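Local coordinates for protein fimbrial structural subunit (Actinomyces naeslundii, PDB 3QDH) that forms the shaft of Actinomyces type 2 fimbriae and, as an adhesin, mediates interactions with streptococci and host cells during oral biofilm development, at residues Asn190-Thr195 and Arg237-Asp242; Ser22-Pro27 and Ser156-Leu161; Asn16-Gly21 and Arg246-Val251. One frame throughout, in Å; residues are numbered along the deposited sequence.

Contact 1: Asn190-Thr195 and Arg237-Asp242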
loop_
_atom_site.group_PDB
_atom_site.type_symbol
_atom_site.label_atom_id
_atom_site.label_comp_id
_atom_site.label_asym_id
_atom_site.label_seq_id
_atom_site.Cartn_x
_atom_site.Cartn_y
_atom_site.Cartn_z
ATOM N N ASN A 190 11.059 -5.456 -18.416
ATOM C CA ASN A 190 10.607 -4.159 -18.896
ATOM C C ASN A 190 9.158 -3.948 -18.464
ATOM O O ASN A 190 8.226 -4.124 -19.254
ATOM C CB ASN A 190 10.754 -4.038 -20.420
ATOM C CG ASN A 190 10.485 -2.621 -20.931
ATOM O OD1 ASN A 190 10.223 -1.699 -20.155
ATOM N ND2 ASN A 190 10.555 -2.447 -22.247
ATOM N N ALA A 191 8.990 -3.566 -17.200
ATOM C CA ALA A 191 7.673 -3.413 -16.584
ATOM C C ALA A 191 6.771 -2.379 -17.257
ATOM O O ALA A 191 5.549 -2.499 -17.188
ATOM C CB ALA A 191 7.815 -3.107 -15.093
ATOM N N TYR A 192 7.362 -1.377 -17.910
ATOM C CA TYR A 192 6.578 -0.269 -18.477
ATOM C C TYR A 192 6.663 -0.103 -20.003
ATOM O O TYR A 192 6.402 0.981 -20.541
ATOM C CB TYR A 192 6.896 1.040 -17.737
ATOM C CG TYR A 192 6.450 1.001 -16.293
ATOM C CD1 TYR A 192 5.129 1.292 -15.944
ATOM C CD2 TYR A 192 7.336 0.646 -15.280
ATOM C CE1 TYR A 192 4.709 1.243 -14.619
ATOM C CE2 TYR A 192 6.927 0.590 -13.952
ATOM C CZ TYR A 192 5.616 0.891 -13.632
ATOM O OH TYR A 192 5.210 0.840 -12.323
ATOM N N ALA A 193 6.990 -1.200 -20.684
ATOM C CA ALA A 193 7.081 -1.251 -22.147
ATOM C C ALA A 193 5.806 -0.795 -22.841
ATOM O O ALA A 193 4.705 -0.970 -22.316
ATOM C CB ALA A 193 7.419 -2.657 -22.590
ATOM N N GLY A 194 5.963 -0.214 -24.029
ATOM C CA GLY A 194 4.822 0.105 -24.889
ATOM C C GLY A 194 4.176 -1.176 -25.388
ATOM O O GLY A 194 2.956 -1.246 -25.555
ATOM N N THR A 195 5.012 -2.186 -25.622
ATOM C CA THR A 195 4.568 -3.533 -25.975
ATOM C C THR A 195 5.226 -4.522 -25.016
ATOM O O THR A 195 6.453 -4.667 -25.007
ATOM C CB THR A 195 4.932 -3.881 -27.440
ATOM O OG1 THR A 195 4.311 -2.939 -28.325
ATOM C CG2 THR A 195 4.477 -5.302 -27.801
ATOM N N ARG A 237 12.825 2.980 -7.872
ATOM C CA ARG A 237 11.643 2.624 -7.075
ATOM C C ARG A 237 10.751 1.543 -7.686
ATOM O O ARG A 237 9.679 1.252 -7.147
ATOM C CB ARG A 237 10.800 3.870 -6.755
ATOM C CG ARG A 237 11.259 4.632 -5.513
ATOM C CD ARG A 237 10.302 5.785 -5.154
ATOM N NE ARG A 237 9.199 5.385 -4.274
ATOM C CZ ARG A 237 7.986 5.013 -4.686
ATOM N NH1 ARG A 237 7.692 4.957 -5.984
ATOM N NH2 ARG A 237 7.059 4.690 -3.789
ATOM N N ASP A 238 11.176 0.946 -8.799
ATOM C CA ASP A 238 10.354 -0.061 -9.484
ATOM C C ASP A 238 9.017 0.584 -9.889
ATOM O O ASP A 238 7.948 -0.018 -9.759
ATOM C CB ASP A 238 10.145 -1.289 -8.571
ATOM C CG ASP A 238 9.256 -2.359 -9.195
ATOM O OD1 ASP A 238 9.425 -2.658 -10.400
ATOM O OD2 ASP A 238 8.395 -2.914 -8.469
ATOM N N ASN A 239 9.095 1.825 -10.366
ATOM C CA ASN A 239 7.913 2.645 -10.592
ATOM C C ASN A 239 8.065 3.528 -11.818
ATOM O O ASN A 239 9.183 3.801 -12.258
ATOM C CB ASN A 239 7.631 3.520 -9.355
ATOM C CG ASN A 239 6.308 4.277 -9.449
ATOM O OD1 ASN A 239 5.277 3.707 -9.812
ATOM N ND2 ASN A 239 6.332 5.566 -9.099
ATOM N N GLN A 240 6.932 3.949 -12.370
ATOM C CA GLN A 240 6.881 5.021 -13.352
ATOM C C GLN A 240 5.691 5.900 -12.984
ATOM O O GLN A 240 4.535 5.526 -13.191
ATOM C CB GLN A 240 6.770 4.471 -14.781
ATOM C CG GLN A 240 7.416 5.369 -15.828
ATOM C CD GLN A 240 7.532 4.709 -17.190
ATOM O OE1 GLN A 240 8.548 4.093 -17.514
ATOM N NE2 GLN A 240 6.489 4.839 -17.998
ATOM N N LYS A 241 5.999 7.067 -12.419
ATOM C CA LYS A 241 5.030 7.947 -11.752
ATOM C C LYS A 241 3.698 8.164 -12.486
ATOM O O LYS A 241 2.628 8.073 -11.877
ATOM C CB LYS A 241 5.694 9.300 -11.456
ATOM C CG LYS A 241 4.949 10.212 -10.489
ATOM C CD LYS A 241 5.443 11.655 -10.642
ATOM C CE LYS A 241 5.074 12.534 -9.458
ATOM N NZ LYS A 241 3.604 12.644 -9.244
ATOM N N ASP A 242 3.765 8.456 -13.781
ATOM C CA ASP A 242 2.567 8.822 -14.541
ATOM C C ASP A 242 2.017 7.682 -15.407
ATOM O O ASP A 242 1.321 7.926 -16.399
ATOM C CB ASP A 242 2.837 10.072 -15.398
ATOM C CG ASP A 242 3.044 11.333 -14.560
ATOM O OD1 ASP A 242 2.188 11.645 -13.699
ATOM O OD2 ASP A 242 4.064 12.023 -14.772
#
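Tyr-192 lays its ring against Gln-240, and this face-on packing carries most of the contact. The CB of Gln-240 sits almost over the middle of the ring, 3.6 Å from the Tyr-192 centroid and only 5° off the normal, a CH-pi contact. From there the glutamine runs back past the ring toward the tyrosine backbone, until Gln-240 OE1 lies 3.5 Å from Tyr-192 CB. The ring itself is held beside its own backbone N, with CG anti to the carbonyl carbon (chi1 -65°), and from there it lies against Gln-240.

Tyr-192 is the third residue of a type I beta turn, Asn-190 to Ala-193, closed by a weak hydrogen bond from Ala-193 N to Asn-190 O. The turn belongs to the loop after strand 182-188 of the SpaA-like prealbumin (CnaB-type) domain, and Arg-237 to Asp-242 to the loop leading into strand 245-254, so the ring bridges two surface loops of one domain.

The hydroxyl end makes only loose approaches across the loops. Tyr-192 OH lies 3.7 Å from Asn-239 CA and 3.8 Å from Asp-238 O, which approaches at the ring edge. It is bonded instead to Ile-228 O and Arg-246 NH1, while Asn-239 OD1 takes the backbone N-H of Asp-230.

Contact 2: Ser22-Pro27 and Ser156-Leu161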
loop_
_atom_site.group_PDB
_atom_site.type_symbol
_atom_site.label_atom_id
_atom_site.label_comp_id
_atom_site.label_asym_id
_atom_site.label_seq_id
_atom_site.Cartn_x
_atom_site.Cartn_y
_atom_site.Cartn_z
ATOM N N SER A 22 -1.896 -8.084 -0.608
ATOM C CA SER A 22 -0.684 -7.448 -0.095
ATOM C C SER A 22 -1.047 -6.184 0.689
ATOM O O SER A 22 -2.121 -5.601 0.501
ATOM C CB SER A 22 0.255 -7.065 -1.240
ATOM O OG SER A 22 0.705 -8.204 -1.955
ATOM N N LEU A 23 -0.143 -5.758 1.563
ATOM C CA LEU A 23 -0.302 -4.466 2.229
ATOM C C LEU A 23 0.133 -3.318 1.319
ATOM O O LEU A 23 1.045 -3.466 0.505
ATOM C CB LEU A 23 0.523 -4.425 3.523
ATOM C CG LEU A 23 0.144 -5.392 4.645
ATOM C CD1 LEU A 23 1.232 -5.419 5.700
ATOM C CD2 LEU A 23 -1.199 -5.032 5.259
ATOM N N ILE A 24 -0.538 -2.176 1.442
ATOM C CA ILE A 24 0.056 -0.917 0.993
ATOM C C ILE A 24 0.450 -0.183 2.270
ATOM O O ILE A 24 -0.348 -0.088 3.204
ATOM C CB ILE A 24 -0.912 -0.026 0.160
ATOM C CG1 ILE A 24 -1.328 -0.719 -1.144
ATOM C CG2 ILE A 24 -0.253 1.309 -0.174
ATOM C CD1 ILE A 24 -2.363 0.071 -1.959
ATOM N N LYS A 25 1.691 0.295 2.304
ATOM C CA LYS A 25 2.229 1.021 3.449
ATOM C C LYS A 25 2.515 2.476 3.098
ATOM O O LYS A 25 3.196 2.774 2.107
ATOM C CB LYS A 25 3.497 0.331 3.981
ATOM C CG LYS A 25 3.180 -0.942 4.742
ATOM C CD LYS A 25 4.409 -1.564 5.380
ATOM C CE LYS A 25 4.047 -2.892 6.027
ATOM N NZ LYS A 25 5.139 -3.361 6.924
ATOM N N PHE A 26 1.981 3.369 3.931
ATOM C CA PHE A 26 2.088 4.807 3.719
ATOM C C PHE A 26 2.869 5.463 4.849
ATOM O O PHE A 26 2.309 5.665 5.930
ATOM C CB PHE A 26 0.706 5.472 3.731
ATOM C CG PHE A 26 -0.259 4.979 2.687
ATOM C CD1 PHE A 26 -0.105 5.326 1.344
ATOM C CD2 PHE A 26 -1.381 4.242 3.062
ATOM C CE1 PHE A 26 -1.026 4.904 0.383
ATOM C CE2 PHE A 26 -2.317 3.818 2.103
ATOM C CZ PHE A 26 -2.136 4.148 0.765
ATOM N N PRO A 27 4.141 5.827 4.604
ATOM C CA PRO A 27 4.880 6.657 5.564
ATOM C C PRO A 27 4.270 8.059 5.684
ATOM O O PRO A 27 4.013 8.724 4.669
ATOM C CB PRO A 27 6.303 6.698 4.982
ATOM C CG PRO A 27 6.370 5.545 4.037
ATOM C CD PRO A 27 4.988 5.418 3.471
ATOM N N SER A 156 -1.978 5.203 -5.293
ATOM C CA SER A 156 -1.464 3.911 -5.713
ATOM C C SER A 156 -2.459 3.340 -6.732
ATOM O O SER A 156 -3.658 3.256 -6.458
ATOM C CB SER A 156 -1.333 2.985 -4.502
ATOM O OG SER A 156 -0.768 1.741 -4.863
ATOM N N ARG A 157 -1.948 2.963 -7.902
ATOM C CA ARG A 157 -2.793 2.515 -9.007
ATOM C C ARG A 157 -2.754 1.009 -9.196
ATOM O O ARG A 157 -1.685 0.394 -9.148
ATOM C CB ARG A 157 -2.413 3.224 -10.305
ATOM C CG ARG A 157 -2.628 4.724 -10.239
ATOM C CD ARG A 157 -2.825 5.328 -11.617
ATOM N NE ARG A 157 -3.773 6.446 -11.579
ATOM C CZ ARG A 157 -3.491 7.658 -11.105
ATOM N NH1 ARG A 157 -2.279 7.926 -10.624
ATOM N NH2 ARG A 157 -4.422 8.603 -11.112
ATOM N N TRP A 158 -3.937 0.434 -9.402
ATOM C CA TRP A 158 -4.114 -1.015 -9.451
ATOM C C TRP A 158 -5.068 -1.416 -10.575
ATOM O O TRP A 158 -5.996 -0.679 -10.916
ATOM C CB TRP A 158 -4.636 -1.529 -8.101
ATOM C CG TRP A 158 -3.614 -1.400 -7.005
ATOM C CD1 TRP A 158 -3.183 -0.239 -6.413
ATOM C CD2 TRP A 158 -2.889 -2.461 -6.374
ATOM N NE1 TRP A 158 -2.238 -0.515 -5.461
ATOM C CE2 TRP A 158 -2.037 -1.869 -5.410
ATOM C CE3 TRP A 158 -2.877 -3.855 -6.522
ATOM C CZ2 TRP A 158 -1.179 -2.621 -4.605
ATOM C CZ3 TRP A 158 -2.022 -4.600 -5.722
ATOM C CH2 TRP A 158 -1.185 -3.981 -4.774
ATOM N N GLY A 159 -4.822 -2.587 -11.151
ATOM C CA GLY A 159 -5.689 -3.121 -12.193
ATOM C C GLY A 159 -5.948 -4.599 -11.986
ATOM O O GLY A 159 -5.288 -5.256 -11.175
ATOM N N ASP A 160 -6.912 -5.130 -12.724
ATOM C CA ASP A 160 -7.284 -6.528 -12.567
ATOM C C ASP A 160 -6.936 -7.337 -13.814
ATOM O O ASP A 160 -6.547 -6.780 -14.843
ATOM C CB ASP A 160 -8.768 -6.661 -12.198
ATOM C CG ASP A 160 -9.691 -6.001 -13.200
ATOM O OD1 ASP A 160 -9.255 -5.695 -14.327
ATOM O OD2 ASP A 160 -10.874 -5.792 -12.854
ATOM N N LEU A 161 -7.049 -8.654 -13.702
ATOM C CA LEU A 161 -6.737 -9.555 -14.802
ATOM C C LEU A 161 -7.726 -10.707 -14.776
ATOM O O LEU A 161 -7.934 -11.325 -13.730
ATOM C CB LEU A 161 -5.300 -10.078 -14.674
ATOM C CG LEU A 161 -4.746 -11.067 -15.709
ATOM C CD1 LEU A 161 -4.583 -10.417 -17.076
ATOM C CD2 LEU A 161 -3.412 -11.635 -15.226
#
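What is probably the junction between the two modules of the fimbrial fragment is packed here by strands from different sheets: Ser-22 to Pro-27 lies on strand 23-31, in the Sgo0707 N2-like part of the chain, and Ser-156 to Leu-161 on strand 154-165, which pairs with both strand 118-131 and strand 220-230. No hydrogen bond links the segments, whose closest CA atoms, those of Ile-24 and Ser-156, stay 8.4 Å apart. Side chains alone bridge that gap.

Ile-24 is the one residue of its strand to make the contact, and its CD1 methyl does most of the touching. The methyl rests against two partners at once, 3.6 Å from Trp-158 NE1 and 3.7 Å from Ser-156 OG, coming to the indole obliquely. One carbon further back, Ile-24 CG1 packs 4.0 Å from Trp-158 CZ2, on the benzo part of the indole. The two side chains run past each other in opposite senses. The extended branch makes this reach possible: CD1 stands anti to CA (chi2 176°) and is carried well out from its own strand.

The two partners of the methyl are themselves joined. Trp-158 NE1 donates to Ser-156 OG at 2.8 Å, with an N-H...O angle of 146° and the oxygen 18° out of the indole plane. This bond satisfies the indole N-H in a buried setting and helps fix the rotation of the ring against which Ile-24 rests.

Strand 102-111 pairs with strand 23-31, and its Val-111 touches both Ile-24 and Trp-158; Ile-119 of strand 118-131 does the same. Ser-156 also touches Phe-227 of strand 220-230, its own strand's partner.

Contact 3: Asn16-Gly21 and Arg246-Val251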
loop_
_atom_site.group_PDB
_atom_site.type_symbol
_atom_site.label_atom_id
_atom_site.label_comp_id
_atom_site.label_asym_id
_atom_site.label_seq_id
_atom_site.Cartn_x
_atom_site.Cartn_y
_atom_site.Cartn_z
ATOM N N ASN A 16 6.247 -4.991 -0.546
ATOM C CA ASN A 16 5.053 -5.510 0.107
ATOM C C ASN A 16 4.267 -6.519 -0.738
ATOM O O ASN A 16 3.418 -7.245 -0.216
ATOM C CB ASN A 16 4.161 -4.354 0.574
ATOM C CG ASN A 16 4.882 -3.411 1.545
ATOM O OD1 ASN A 16 4.964 -2.195 1.309
ATOM N ND2 ASN A 16 5.420 -3.972 2.629
ATOM N N GLY A 17 4.562 -6.573 -2.036
ATOM C CA GLY A 17 3.911 -7.539 -2.930
ATOM C C GLY A 17 3.015 -6.882 -3.963
ATOM O O GLY A 17 2.271 -5.947 -3.654
ATOM N N TYR A 18 3.092 -7.382 -5.196
ATOM C CA TYR A 18 2.381 -6.802 -6.333
ATOM C C TYR A 18 0.906 -7.181 -6.416
ATOM O O TYR A 18 0.139 -6.533 -7.128
ATOM C CB TYR A 18 3.037 -7.232 -7.644
ATOM C CG TYR A 18 4.457 -6.780 -7.836
ATOM C CD1 TYR A 18 4.779 -5.421 -7.873
ATOM C CD2 TYR A 18 5.480 -7.713 -8.018
ATOM C CE1 TYR A 18 6.081 -5.006 -8.063
ATOM C CE2 TYR A 18 6.790 -7.310 -8.211
ATOM C CZ TYR A 18 7.082 -5.952 -8.232
ATOM O OH TYR A 18 8.376 -5.541 -8.426
ATOM N N GLY A 19 0.515 -8.243 -5.718
ATOM C CA GLY A 19 -0.834 -8.786 -5.863
ATOM C C GLY A 19 -1.815 -8.396 -4.783
ATOM O O GLY A 19 -1.427 -7.997 -3.683
ATOM N N VAL A 20 -3.097 -8.515 -5.117
ATOM C CA VAL A 20 -4.194 -8.360 -4.170
ATOM C C VAL A 20 -3.959 -9.231 -2.923
ATOM O O VAL A 20 -3.506 -10.379 -3.026
ATOM C CB VAL A 20 -5.559 -8.674 -4.862
ATOM C CG1 VAL A 20 -5.599 -10.110 -5.422
ATOM C CG2 VAL A 20 -6.725 -8.417 -3.940
ATOM N N GLY A 21 -4.250 -8.671 -1.752
ATOM C CA GLY A 21 -3.964 -9.341 -0.481
ATOM C C GLY A 21 -2.656 -8.887 0.137
ATOM O O GLY A 21 -2.329 -9.277 1.262
ATOM N N ARG A 246 0.870 -1.452 -16.651
ATOM C CA ARG A 246 2.118 -2.133 -16.295
ATOM C C ARG A 246 2.139 -3.562 -16.839
ATOM O O ARG A 246 1.103 -4.235 -16.865
ATOM C CB ARG A 246 2.324 -2.140 -14.772
ATOM C CG ARG A 246 3.725 -2.560 -14.332
ATOM C CD ARG A 246 3.827 -2.781 -12.827
ATOM N NE ARG A 246 5.024 -3.546 -12.470
ATOM C CZ ARG A 246 6.077 -3.065 -11.811
ATOM N NH1 ARG A 246 6.111 -1.799 -11.403
ATOM N NH2 ARG A 246 7.104 -3.862 -11.549
ATOM N N CYS A 247 3.320 -4.012 -17.265
ATOM C CA CYS A 247 3.514 -5.358 -17.810
ATOM C C CYS A 247 3.816 -6.398 -16.737
ATOM O O CYS A 247 4.583 -6.150 -15.795
ATOM C CB CYS A 247 4.659 -5.384 -18.828
ATOM S SG CYS A 247 4.495 -4.311 -20.254
ATOM N N TYR A 248 3.211 -7.570 -16.909
ATOM C CA TYR A 248 3.530 -8.756 -16.128
ATOM C C TYR A 248 3.740 -9.944 -17.075
ATOM O O TYR A 248 3.472 -9.844 -18.276
ATOM C CB TYR A 248 2.406 -9.069 -15.143
ATOM C CG TYR A 248 2.338 -8.157 -13.939
ATOM C CD1 TYR A 248 2.936 -8.524 -12.736
ATOM C CD2 TYR A 248 1.656 -6.940 -13.995
ATOM C CE1 TYR A 248 2.872 -7.700 -11.619
ATOM C CE2 TYR A 248 1.585 -6.103 -12.877
ATOM C CZ TYR A 248 2.198 -6.495 -11.694
ATOM O OH TYR A 248 2.137 -5.696 -10.579
ATOM N N VAL A 249 4.230 -11.053 -16.526
ATOM C CA VAL A 249 4.487 -12.269 -17.303
ATOM C C VAL A 249 3.718 -13.456 -16.712
ATOM O O VAL A 249 3.931 -13.842 -15.557
ATOM C CB VAL A 249 6.005 -12.580 -17.397
ATOM C CG1 VAL A 249 6.253 -13.913 -18.102
ATOM C CG2 VAL A 249 6.739 -11.457 -18.119
ATOM N N LEU A 250 2.816 -14.015 -17.515
ATOM C CA LEU A 250 2.019 -15.172 -17.113
ATOM C C LEU A 250 2.649 -16.469 -17.624
ATOM O O LEU A 250 2.952 -16.594 -18.807
ATOM C CB LEU A 250 0.582 -15.029 -17.623
ATOM C CG LEU A 250 -0.467 -16.041 -17.156
ATOM C CD1 LEU A 250 -0.719 -15.923 -15.660
ATOM C CD2 LEU A 250 -1.764 -15.864 -17.938
ATOM N N VAL A 251 2.847 -17.421 -16.718
ATOM C CA VAL A 251 3.467 -18.703 -17.048
ATOM C C VAL A 251 2.496 -19.842 -16.738
ATOM O O VAL A 251 2.020 -19.961 -15.610
ATOM C CB VAL A 251 4.794 -18.912 -16.262
ATOM C CG1 VAL A 251 5.390 -20.300 -16.533
ATOM C CG2 VAL A 251 5.803 -17.826 -16.614
#
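Tyr-18 reaches out of a loop to meet two long side chains of one strand, Arg-246 near the end of its ring and Tyr-248 at its base. Its CB points toward the strand, and chi1 (-62°) then sets CG anti to the carbonyl carbon, which places the ring beside the backbone N with its far end near Arg-246. Against that CB comes the phenol end of Tyr-248: its OH lies 3.4 Å from Tyr-18 CB, and Tyr-248 CE1 is 4.0 Å from the same carbon, which lies near the plane of the Tyr-248 ring, at its edge. The two tyrosines therefore do not stack; the hydroxyl of one abuts the stem of the other.

In Arg-246 it is the backbone N that CG stands opposite (chi1 -168°), and the chain then runs extended from CG to NE, carrying the guanidinium across to the far end of Tyr-18. The two side chains cross at about a right angle, their planes 37° apart. NH2 of Arg-246 lies 3.8 Å from both CE1 and OH of Tyr-18, and CE1 sits over one face of the guanidinium.

None of these approaches is a hydrogen bond, yet each polar end is satisfied nearby. Tyr-18 OH and Arg-246 NH2 both meet the carboxylate of Asp-238, on different oxygens, which would help hold the phenol and guanidinium together. Tyr-248 OH bonds to Phe-227 O.

The loop precedes strand 23-31 of the N2-like part, whereas strand 245-254 belongs to the prealbumin-type domain, where Cys-247 forms a disulfide with Cys-196. Strand 220-230 meets both: Tyr-18 hydrogen-bonds Phe-227 through the backbone, and Phe-227 also packs against Arg-246.

How the contacts relate
Contacts 2 and 3 probably join the two modules, while contact 1 ties loops within the prealbumin-type domain. Along the chain, contact 3 closes a loop that encloses both others, which follow one another in series. Contact 1 meets contact 3 through Asp-238, whose OD2 lies 2.6 Å from Tyr-18 OH, and through Ala-191 O, 2.7 Å from Cys-247 N; their centres are about 13 Å apart. Contacts 2 and 3 are closer, with centres about 11 Å apart, and Trp-158 CZ3 packs 3.2 Å from Tyr-18 O. Contacts 1 and 2 do not touch, their centres about 15 Å and nearest atoms about 5 Å apart. All three lie away from the zinc site of Asp-70, Asp-73 and Glu-90.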